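Local coordinates for superoxide dismutase [Mn/Fe] (Porphyromonas gingivalis, PDB 1UES), which converts superoxide radicals into oxygen and hydrogen peroxide as a homodimer, using one manganese or iron ion per subunit that is alternately reduced and oxidised, at residues Asn75-Gln80 with Leu153-Val158; Ala88-Leu93 with Asp183-Glu188; Asp98-Ser103 with Asn131-Ile136; Leu126-Asn131 with Gly149-Leu154. The protein carries 1 engineered substitution. All blocks are in the same frame, centred on the assembly; numbering follows the deposited sequence.

Contact 1: residues Asn75-Gln80 with Leu153-Val158; sequences NLYFTQ and LLTFDV. Engineered in segment 153-158: T155 (natural residue Gly). With MN (manganese (II) ion), chain E.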
# COMPACT_ATOMS: atom_id res chain seq x y z
N ASN A 75 5.37 10.14 13.07
CA ASN A 75 5.76 11.20 13.98
C ASN A 75 6.79 12.11 13.36
O ASN A 75 6.66 13.33 13.46
CB ASN A 75 6.26 10.62 15.31
CG ASN A 75 5.13 10.04 16.15
OD1 ASN A 75 3.95 10.19 15.81
ND2 ASN A 75 5.49 9.38 17.26
N LEU A 76 7.80 11.55 12.70
CA LEU A 76 8.81 12.34 12.03
C LEU A 76 8.23 13.02 10.78
O LEU A 76 8.55 14.17 10.45
CB LEU A 76 9.97 11.43 11.63
CG LEU A 76 10.71 10.86 12.86
CD1 LEU A 76 11.61 9.74 12.43
CD2 LEU A 76 11.52 11.98 13.56
N TYR A 77 7.39 12.31 10.05
CA TYR A 77 6.81 12.85 8.85
C TYR A 77 5.97 14.10 9.12
O TYR A 77 6.21 15.17 8.56
CB TYR A 77 5.98 11.73 8.18
CG TYR A 77 5.10 12.14 7.02
CD1 TYR A 77 5.61 12.21 5.73
CD2 TYR A 77 3.72 12.34 7.21
CE1 TYR A 77 4.78 12.46 4.63
CE2 TYR A 77 2.88 12.59 6.11
CZ TYR A 77 3.42 12.64 4.83
OH TYR A 77 2.59 12.74 3.74
N PHE A 78 5.02 14.02 10.03
CA PHE A 78 4.20 15.20 10.24
C PHE A 78 4.98 16.34 10.86
O PHE A 78 4.72 17.49 10.58
CB PHE A 78 3.00 14.90 11.12
CG PHE A 78 1.96 14.05 10.44
CD1 PHE A 78 1.67 12.78 10.92
CD2 PHE A 78 1.30 14.52 9.30
CE1 PHE A 78 0.75 11.98 10.29
CE2 PHE A 78 0.36 13.69 8.65
CZ PHE A 78 0.10 12.44 9.15
N THR A 79 5.96 16.03 11.69
CA THR A 79 6.66 17.15 12.32
C THR A 79 7.68 17.87 11.46
O THR A 79 8.21 18.91 11.87
CB THR A 79 7.31 16.73 13.66
OG1 THR A 79 8.19 15.62 13.47
CG2 THR A 79 6.24 16.40 14.66
N GLN A 80 7.94 17.38 10.26
CA GLN A 80 8.95 18.03 9.45
C GLN A 80 8.40 19.06 8.48
O GLN A 80 9.17 19.70 7.78
CB GLN A 80 9.76 17.00 8.66
CG GLN A 80 8.96 16.39 7.51
CD GLN A 80 9.42 15.03 7.03
OE1 GLN A 80 10.42 14.44 7.48
NE2 GLN A 80 8.68 14.50 6.07
N LEU A 153 16.37 11.53 8.69
CA LEU A 153 16.30 12.98 8.53
C LEU A 153 15.06 13.53 7.87
O LEU A 153 14.44 14.47 8.37
CB LEU A 153 17.51 13.49 7.75
CG LEU A 153 18.86 12.95 8.17
CD1 LEU A 153 19.93 13.57 7.28
CD2 LEU A 153 19.12 13.32 9.63
N LEU A 154 14.69 12.95 6.73
CA LEU A 154 13.54 13.42 5.99
C LEU A 154 12.85 12.22 5.33
O LEU A 154 13.51 11.37 4.76
CB LEU A 154 14.00 14.40 4.91
CG LEU A 154 12.99 14.70 3.80
CD1 LEU A 154 11.91 15.62 4.38
CD2 LEU A 154 13.71 15.35 2.57
N THR A 155 11.53 12.15 5.44
CA THR A 155 10.85 11.04 4.77
C THR A 155 9.63 11.46 3.99
O THR A 155 8.92 12.38 4.37
CB THR A 155 10.42 9.91 5.77
OG1 THR A 155 9.96 8.77 5.02
CG2 THR A 155 9.28 10.37 6.72
N PHE A 156 9.39 10.77 2.86
CA PHE A 156 8.19 11.00 2.08
C PHE A 156 7.39 9.66 2.22
O PHE A 156 7.93 8.59 2.00
CB PHE A 156 8.48 11.24 0.60
CG PHE A 156 9.06 12.60 0.29
CD1 PHE A 156 9.23 13.56 1.28
CD2 PHE A 156 9.42 12.91 -1.02
CE1 PHE A 156 9.76 14.84 0.99
CE2 PHE A 156 9.95 14.18 -1.33
CZ PHE A 156 10.12 15.13 -0.34
N ASP A 157 6.14 9.75 2.66
CA ASP A 157 5.29 8.58 2.81
C ASP A 157 4.72 8.24 1.44
O ASP A 157 4.07 9.11 0.82
CB ASP A 157 4.17 8.98 3.76
CG ASP A 157 3.29 7.83 4.19
OD1 ASP A 157 3.54 6.68 3.75
OD2 ASP A 157 2.36 8.14 4.97
N VAL A 158 4.95 7.01 0.95
CA VAL A 158 4.38 6.65 -0.34
C VAL A 158 3.30 5.61 -0.22
O VAL A 158 2.93 4.96 -1.20
CB VAL A 158 5.45 6.32 -1.43
CG1 VAL A 158 6.36 7.56 -1.62
CG2 VAL A 158 6.29 5.10 -1.04
MN MN E . 1.01 7.20 6.22
O HOH W 1 3.66 11.82 1.60
O HOH W 2 2.27 5.37 5.94

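Contact 2: residues Ala88-Leu93 with Asp183-Glu188; sequences APKGKL and DWDIVE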
# COMPACT_ATOMS: atom_id res chain seq x y z
N ALA A 88 15.45 25.84 -0.03
CA ALA A 88 16.58 24.92 -0.01
C ALA A 88 17.26 24.77 1.35
O ALA A 88 17.24 25.68 2.18
CB ALA A 88 17.61 25.36 -1.07
N PRO A 89 17.84 23.59 1.60
CA PRO A 89 18.52 23.35 2.87
C PRO A 89 19.78 24.21 2.93
O PRO A 89 20.33 24.60 1.91
CB PRO A 89 18.86 21.87 2.84
CG PRO A 89 18.91 21.53 1.38
CD PRO A 89 17.86 22.40 0.74
N LYS A 90 20.23 24.49 4.14
CA LYS A 90 21.43 25.28 4.33
C LYS A 90 22.27 24.68 5.44
O LYS A 90 22.02 23.56 5.89
CB LYS A 90 21.05 26.72 4.67
CG LYS A 90 19.85 26.82 5.57
CD LYS A 90 20.29 27.02 7.01
CE LYS A 90 19.25 27.79 7.80
NZ LYS A 90 18.07 28.19 6.96
N GLY A 91 23.28 25.42 5.89
CA GLY A 91 24.13 24.92 6.95
C GLY A 91 24.88 23.67 6.56
O GLY A 91 25.20 23.44 5.39
N LYS A 92 25.15 22.82 7.55
CA LYS A 92 25.89 21.60 7.29
C LYS A 92 25.09 20.63 6.43
O LYS A 92 25.65 19.93 5.58
CB LYS A 92 26.26 20.92 8.60
CG LYS A 92 25.11 20.78 9.53
CD LYS A 92 25.60 20.62 10.95
CE LYS A 92 25.56 19.16 11.36
NZ LYS A 92 25.07 19.02 12.77
N LEU A 93 23.78 20.57 6.64
CA LEU A 93 22.98 19.66 5.82
C LEU A 93 23.02 20.12 4.37
O LEU A 93 23.22 19.32 3.46
CB LEU A 93 21.54 19.60 6.32
CG LEU A 93 20.71 18.60 5.51
CD1 LEU A 93 21.37 17.24 5.50
CD2 LEU A 93 19.32 18.52 6.13
N ASP A 183 10.21 21.83 6.09
CA ASP A 183 10.85 22.88 6.88
C ASP A 183 12.29 22.40 7.06
O ASP A 183 12.56 21.53 7.89
CB ASP A 183 10.17 23.02 8.24
CG ASP A 183 10.77 24.14 9.06
OD1 ASP A 183 10.09 24.62 9.99
OD2 ASP A 183 11.91 24.54 8.76
N TRP A 184 13.21 22.94 6.28
CA TRP A 184 14.59 22.49 6.38
C TRP A 184 15.24 22.79 7.73
O TRP A 184 16.23 22.13 8.07
CB TRP A 184 15.42 23.05 5.23
CG TRP A 184 15.08 22.32 3.94
CD1 TRP A 184 14.25 22.77 2.95
CD2 TRP A 184 15.45 20.99 3.58
NE1 TRP A 184 14.08 21.80 1.99
CE2 TRP A 184 14.81 20.69 2.35
CE3 TRP A 184 16.27 20.01 4.18
CZ2 TRP A 184 14.95 19.45 1.71
CZ3 TRP A 184 16.41 18.76 3.53
CH2 TRP A 184 15.75 18.50 2.30
N ASP A 185 14.70 23.73 8.49
CA ASP A 185 15.26 24.02 9.80
C ASP A 185 15.06 22.83 10.71
O ASP A 185 15.91 22.52 11.54
CB ASP A 185 14.58 25.25 10.41
CG ASP A 185 14.91 26.51 9.65
OD1 ASP A 185 16.09 26.67 9.27
OD2 ASP A 185 13.98 27.32 9.40
N ILE A 186 13.93 22.14 10.54
CA ILE A 186 13.65 20.97 11.34
C ILE A 186 14.49 19.79 10.86
O ILE A 186 15.09 19.08 11.66
CB ILE A 186 12.15 20.62 11.31
CG1 ILE A 186 11.38 21.79 11.94
CG2 ILE A 186 11.87 19.29 12.02
CD1 ILE A 186 9.92 21.86 11.57
N VAL A 187 14.57 19.58 9.55
CA VAL A 187 15.37 18.47 9.06
C VAL A 187 16.82 18.67 9.47
O VAL A 187 17.47 17.74 9.95
CB VAL A 187 15.28 18.35 7.52
CG1 VAL A 187 16.15 17.20 7.03
CG2 VAL A 187 13.84 18.16 7.10
N GLU A 188 17.32 19.89 9.31
CA GLU A 188 18.71 20.17 9.67
C GLU A 188 18.97 19.85 11.13
O GLU A 188 20.03 19.34 11.48
CB GLU A 188 19.04 21.63 9.40
CG GLU A 188 19.01 22.01 7.93
CD GLU A 188 18.78 23.49 7.72
OE1 GLU A 188 18.83 24.25 8.73
OE2 GLU A 188 18.56 23.90 6.56

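Contact 3: residues Asp98-Ser103 with Asn131-Ile136; sequences DKQFGS and NGKLSI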
# COMPACT_ATOMS: atom_id res chain seq x y z
N ASP A 98 24.96 19.06 -1.06
CA ASP A 98 25.68 19.56 -2.23
C ASP A 98 26.91 18.69 -2.50
O ASP A 98 27.13 18.22 -3.62
CB ASP A 98 26.15 21.00 -2.01
CG ASP A 98 25.14 22.04 -2.49
OD1 ASP A 98 25.45 23.25 -2.39
OD2 ASP A 98 24.04 21.66 -2.97
N LYS A 99 27.70 18.46 -1.46
CA LYS A 99 28.90 17.65 -1.62
C LYS A 99 28.59 16.21 -2.01
O LYS A 99 29.23 15.65 -2.90
CB LYS A 99 29.75 17.65 -0.35
CG LYS A 99 31.17 17.06 -0.55
CD LYS A 99 32.03 17.06 0.71
CE LYS A 99 33.37 16.38 0.42
NZ LYS A 99 33.93 15.60 1.58
N GLN A 100 27.59 15.62 -1.38
CA GLN A 100 27.29 14.21 -1.64
C GLN A 100 26.36 13.89 -2.81
O GLN A 100 26.40 12.77 -3.33
CB GLN A 100 26.79 13.55 -0.34
CG GLN A 100 27.71 13.84 0.84
CD GLN A 100 27.31 13.14 2.13
OE1 GLN A 100 27.49 13.69 3.22
NE2 GLN A 100 26.79 11.94 2.02
N PHE A 101 25.54 14.85 -3.25
CA PHE A 101 24.64 14.60 -4.37
C PHE A 101 24.91 15.56 -5.53
O PHE A 101 24.32 15.42 -6.61
CB PHE A 101 23.16 14.74 -3.94
CG PHE A 101 22.69 13.64 -3.03
CD1 PHE A 101 22.25 12.42 -3.55
CD2 PHE A 101 22.68 13.82 -1.65
CE1 PHE A 101 21.82 11.39 -2.70
CE2 PHE A 101 22.25 12.79 -0.79
CZ PHE A 101 21.82 11.58 -1.32
N GLY A 102 25.79 16.53 -5.30
CA GLY A 102 26.11 17.50 -6.32
C GLY A 102 25.41 18.82 -6.10
O GLY A 102 26.06 19.87 -6.00
N SER A 103 24.09 18.76 -5.99
CA SER A 103 23.27 19.95 -5.80
C SER A 103 21.97 19.54 -5.16
O SER A 103 21.63 18.36 -5.12
CB SER A 103 22.95 20.60 -7.15
OG SER A 103 22.18 19.75 -7.98
N ASN A 131 28.92 9.61 10.79
CA ASN A 131 29.90 10.53 10.22
C ASN A 131 29.28 11.56 9.29
O ASN A 131 30.00 12.31 8.62
CB ASN A 131 30.99 9.76 9.45
CG ASN A 131 31.53 8.59 10.23
OD1 ASN A 131 31.47 7.44 9.78
ND2 ASN A 131 32.06 8.86 11.43
N GLY A 132 27.95 11.60 9.24
CA GLY A 132 27.27 12.56 8.39
C GLY A 132 27.07 12.10 6.96
O GLY A 132 26.58 12.86 6.14
N LYS A 133 27.45 10.87 6.63
CA LYS A 133 27.28 10.39 5.26
C LYS A 133 25.79 10.19 5.04
O LYS A 133 25.13 9.56 5.87
CB LYS A 133 28.02 9.09 5.03
CG LYS A 133 28.00 8.68 3.55
CD LYS A 133 28.10 7.18 3.36
CE LYS A 133 28.95 6.83 2.14
NZ LYS A 133 29.76 8.01 1.71
N LEU A 134 25.29 10.71 3.93
CA LEU A 134 23.88 10.63 3.60
C LEU A 134 23.58 9.49 2.66
O LEU A 134 24.40 9.13 1.81
CB LEU A 134 23.42 11.94 2.94
CG LEU A 134 23.66 13.25 3.68
CD1 LEU A 134 23.39 14.45 2.74
CD2 LEU A 134 22.71 13.32 4.91
N SER A 135 22.38 8.95 2.80
CA SER A 135 21.92 7.88 1.93
C SER A 135 20.44 8.01 1.72
O SER A 135 19.73 8.56 2.57
CB SER A 135 22.21 6.51 2.54
OG SER A 135 21.55 6.33 3.79
N ILE A 136 19.97 7.53 0.58
CA ILE A 136 18.55 7.53 0.31
C ILE A 136 18.17 6.07 0.53
O ILE A 136 18.75 5.17 -0.08
CB ILE A 136 18.24 7.96 -1.12
CG1 ILE A 136 18.69 9.41 -1.31
CG2 ILE A 136 16.76 7.72 -1.43
CD1 ILE A 136 18.33 10.03 -2.61

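Contact 4: residues Leu126-Asn131 with Gly149-Leu154; sequences LASDAN and GLNPLL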
# COMPACT_ATOMS: atom_id res chain seq x y z
N LEU A 126 15.73 9.94 3.82
CA LEU A 126 17.04 10.54 3.67
C LEU A 126 17.58 10.22 5.07
O LEU A 126 16.94 10.52 6.07
CB LEU A 126 16.98 12.05 3.47
CG LEU A 126 18.37 12.70 3.58
CD1 LEU A 126 19.28 12.21 2.44
CD2 LEU A 126 18.21 14.19 3.54
N ALA A 127 18.72 9.54 5.14
CA ALA A 127 19.28 9.16 6.42
C ALA A 127 20.78 9.49 6.49
O ALA A 127 21.42 9.70 5.46
CB ALA A 127 19.06 7.67 6.66
N SER A 128 21.34 9.58 7.69
CA SER A 128 22.77 9.85 7.83
C SER A 128 23.39 8.82 8.79
O SER A 128 22.68 8.23 9.62
CB SER A 128 23.03 11.26 8.37
OG SER A 128 22.45 11.46 9.65
N ASP A 129 24.69 8.56 8.65
CA ASP A 129 25.35 7.66 9.58
C ASP A 129 26.02 8.57 10.61
O ASP A 129 25.79 9.78 10.60
CB ASP A 129 26.36 6.71 8.88
CG ASP A 129 27.58 7.42 8.27
OD1 ASP A 129 27.79 8.61 8.53
OD2 ASP A 129 28.34 6.74 7.52
N ALA A 130 26.81 8.00 11.52
CA ALA A 130 27.44 8.81 12.57
C ALA A 130 28.47 9.80 12.03
O ALA A 130 28.88 10.73 12.74
CB ALA A 130 28.09 7.89 13.62
N ASN A 131 28.92 9.61 10.79
CA ASN A 131 29.90 10.53 10.22
C ASN A 131 29.28 11.56 9.29
O ASN A 131 30.00 12.31 8.62
CB ASN A 131 30.99 9.76 9.45
CG ASN A 131 31.53 8.59 10.23
OD1 ASN A 131 31.47 7.44 9.78
ND2 ASN A 131 32.06 8.86 11.43
N GLY A 149 20.50 1.36 12.38
CA GLY A 149 21.43 2.19 13.13
C GLY A 149 21.62 3.59 12.55
O GLY A 149 22.38 4.39 13.08
N LEU A 150 20.90 3.89 11.47
CA LEU A 150 21.01 5.19 10.80
C LEU A 150 20.10 6.25 11.41
O LEU A 150 19.12 5.93 12.11
CB LEU A 150 20.67 5.03 9.32
CG LEU A 150 21.68 4.20 8.54
CD1 LEU A 150 21.22 3.97 7.12
CD2 LEU A 150 23.01 4.93 8.54
N ASN A 151 20.43 7.51 11.11
CA ASN A 151 19.69 8.65 11.61
C ASN A 151 18.65 9.09 10.58
O ASN A 151 19.02 9.53 9.51
CB ASN A 151 20.65 9.81 11.85
CG ASN A 151 20.02 10.93 12.59
OD1 ASN A 151 19.32 10.70 13.58
ND2 ASN A 151 20.27 12.15 12.15
N PRO A 152 17.35 9.03 10.92
CA PRO A 152 16.29 9.44 9.98
C PRO A 152 16.14 10.96 9.87
O PRO A 152 15.75 11.59 10.85
CB PRO A 152 15.04 8.77 10.54
CG PRO A 152 15.29 8.76 12.04
CD PRO A 152 16.80 8.57 12.21
N LEU A 153 16.37 11.53 8.69
CA LEU A 153 16.30 12.98 8.53
C LEU A 153 15.06 13.53 7.87
O LEU A 153 14.44 14.47 8.37
CB LEU A 153 17.51 13.49 7.75
CG LEU A 153 18.86 12.95 8.17
CD1 LEU A 153 19.93 13.57 7.28
CD2 LEU A 153 19.12 13.32 9.63
N LEU A 154 14.69 12.95 6.73
CA LEU A 154 13.54 13.42 5.99
C LEU A 154 12.85 12.22 5.33
O LEU A 154 13.51 11.37 4.76
CB LEU A 154 14.00 14.40 4.91
CG LEU A 154 12.99 14.70 3.80
CD1 LEU A 154 11.91 15.62 4.38
CD2 LEU A 154 13.71 15.35 2.57

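Contact 1: residues Asn75-Gln80 with Leu153-Val158
L154 meets the side chain of Q80, its CD1 lying 3.6 Å from Q80 OE1 where the two side chains cross at about a right angle. The next residue, T155, is an engineered replacement for glycine, and its peptide rather than its side chain makes the polar link. T155 N donates to Q80 OE1 at 3.3 Å, and Q80 NE2, lying in the plane of the T155 carbonyl, returns a shorter bond of 2.7 Å to T155 O. The two bonds together hold both backbone polar atoms of T155 and should fix the rotation of the Q80 amide. T155 O also sits at the edge of the Y77 ring. T155 CG2 rests 3.9 Å from Y77 CB, while T155 OG1 turns to the backbone O of V124. D157 follows, with its CB over one face of the Y77 ring in a CH-pi contact, 4.0 Å from the centroid. With Y77 CG anti to the backbone N (chi1 170°), the ring swings out to the strand, and its plane stands 89° from the D157 carboxylate. A water joins Y77 OH to D157 O. D157 OD2 binds manganese at 2.1 Å, and H27, H74, H161 and a water complete the site; D157 OD1 accepts from W159 N. The pair thus joins the end of helix 62-79, in the alpha-hairpin domain, to strand 151-157 of the C-terminal domain, with strand 122-128 alongside and helix 184-190 contributing R190, which also reaches Q80 OE1.

Contact 2: residues Ala88-Leu93 with Asp183-Glu188
W184 offers one face of its indole to P89, whose CB comes within 3.5 Å of W184 CE3, offset toward the rim of the ring system. The other end of the proline ring completes the overlap: P89 CD stands over the five-membered ring, 3.9 Å from its centroid and only 11° off the normal, a clear CH-pi contact. At the indole edge, near its plane, L93 CD2 lies 3.9 Å from W184 CZ3. With CG anti to the backbone N (chi1 -177°), the L93 branch points to helix 184-190, and CD2 also touches V187 CG1 at 3.5 Å. F104 brings its ring to W184 with the planes at about 90°.

Beyond this apolar patch the contact turns polar. K90 N donates to E188 OE2 at 3.0 Å in a nearly straight bond that arrives from above the carboxylate plane. The side chain of K90 bends back across that carboxylate, K90 CG 3.3 Å from E188 OE2, and places its NZ 3.4 Å from D185 OD1, a weak salt bridge. At the start of helix 184-190, D183 is the N-cap and accepts from D185 N.

Chemically, the start of helix 91-101 and the residues before it are held by two different means: the face of W184, itself buried, and a backbone donor backed by charge at the surface. Since K90 and D185 are exposed, their ionic attraction is probably modest beside the E188 bond, and D183 and D185 would tend to suit the helix dipole.

Contact 3: residues Asp98-Ser103 with Asn131-Ile136
F101 closes over the strand from the last turn of helix 91-101, its ring meeting I136 and L134 obliquely. F101 CE1 lies 3.7 Å from I136 CD1, and on the other side of the ring F101 CE2 lies 4.0 Å from L134 CB. The ring gets there with CG anti to the carbonyl carbon (chi1 -70°). Q100 belongs to the same close fit: its extended side chain crosses L134 at about a right angle and lays its amide group against the backbone from G132 to L134. L134 is the buried residue here, also touching A96 and I97 of the same helix.

Strand 134-140 is the second arm of a beta hairpin with strand 122-128, and it forms one border of the three-stranded antiparallel sheet of the C-terminal domain. The helix therefore packs against the start of an outermost strand, just past the hairpin loop.

The F101-I136 end is partly open to solvent, although I136 also packs on F111 and A114 of helix 104-116. Solvent has freer access at the hairpin loop, where the exposed K133 merely brushes the end of Q100 through its CG.

Contact 4: residues Leu126-Asn131 with Gly149-Leu154
L153 points its side chain toward L126 and S128 across the strand pair; the lower atoms share one neighbour and the methyls divide over S128. Its CB stands 3.5 Å from L126 O; CG follows at 3.7 Å from that same L126 O. The branches then part: L153 CD1 reaches S128 CB at 4.0 Å, and also meets L126 CG, whereas L153 CD2 approaches S128 OG at 3.8 Å. With CG anti to the carbonyl carbon (chi1 -46°), the branch leans over L126 O.

Behind this lies a classic beta bulge. L153 and L154 both face L126, whose carbonyl O accepts a good bond from L153 N at 2.9 Å and a weak one from L154 N. L126 N in turn donates to L154 O. Past the bulge the antiparallel register shifts by one: A127 and P152 form a non-hydrogen-bonded pair, and S128 with N151 a hydrogen-bonded one, where N151 N meets S128 O at 2.8 Å. A127 CB touches L150 CB, and L150 CD2 extends over S128 O. N151 ND2 finds its partner in R190 O, while D129 begins an Asx turn through its OD1 and the backbone N of N131.

Proline has no backbone N-H to give, and here P152 falls at a pair that needs none, so the ladder loses nothing to it. The extra residue lets one carbonyl accept one firm and one weak bond, while the leucine methyls would tend to shield the bonds beside L126.

In the fold
Contacts 1, 3 and 4 all reach one antiparallel sheet, ordered 134-140, 122-128, 151-157. Contact 4 pairs two of its strands; contact 1 brings the end of helix 62-79 to strand 151-157, and contact 3 sets helix 91-101 against strand 134-140. Contact 2 joins the start of that helix and the residues before it to helix 184-190. Centres lie about 11 Å (contacts 3 and 4) to 18 Å (1 and 3) apart. Along the chain, contacts 1 and 2 alternate, as do 3 and 4; contact 3 is nested in both 1 and 2, contact 4 in 2. Only contact 1 links the two family domains. Strand 151-157 thus carries a manganese ligand at one end and meets helix 184-190 nearer the other.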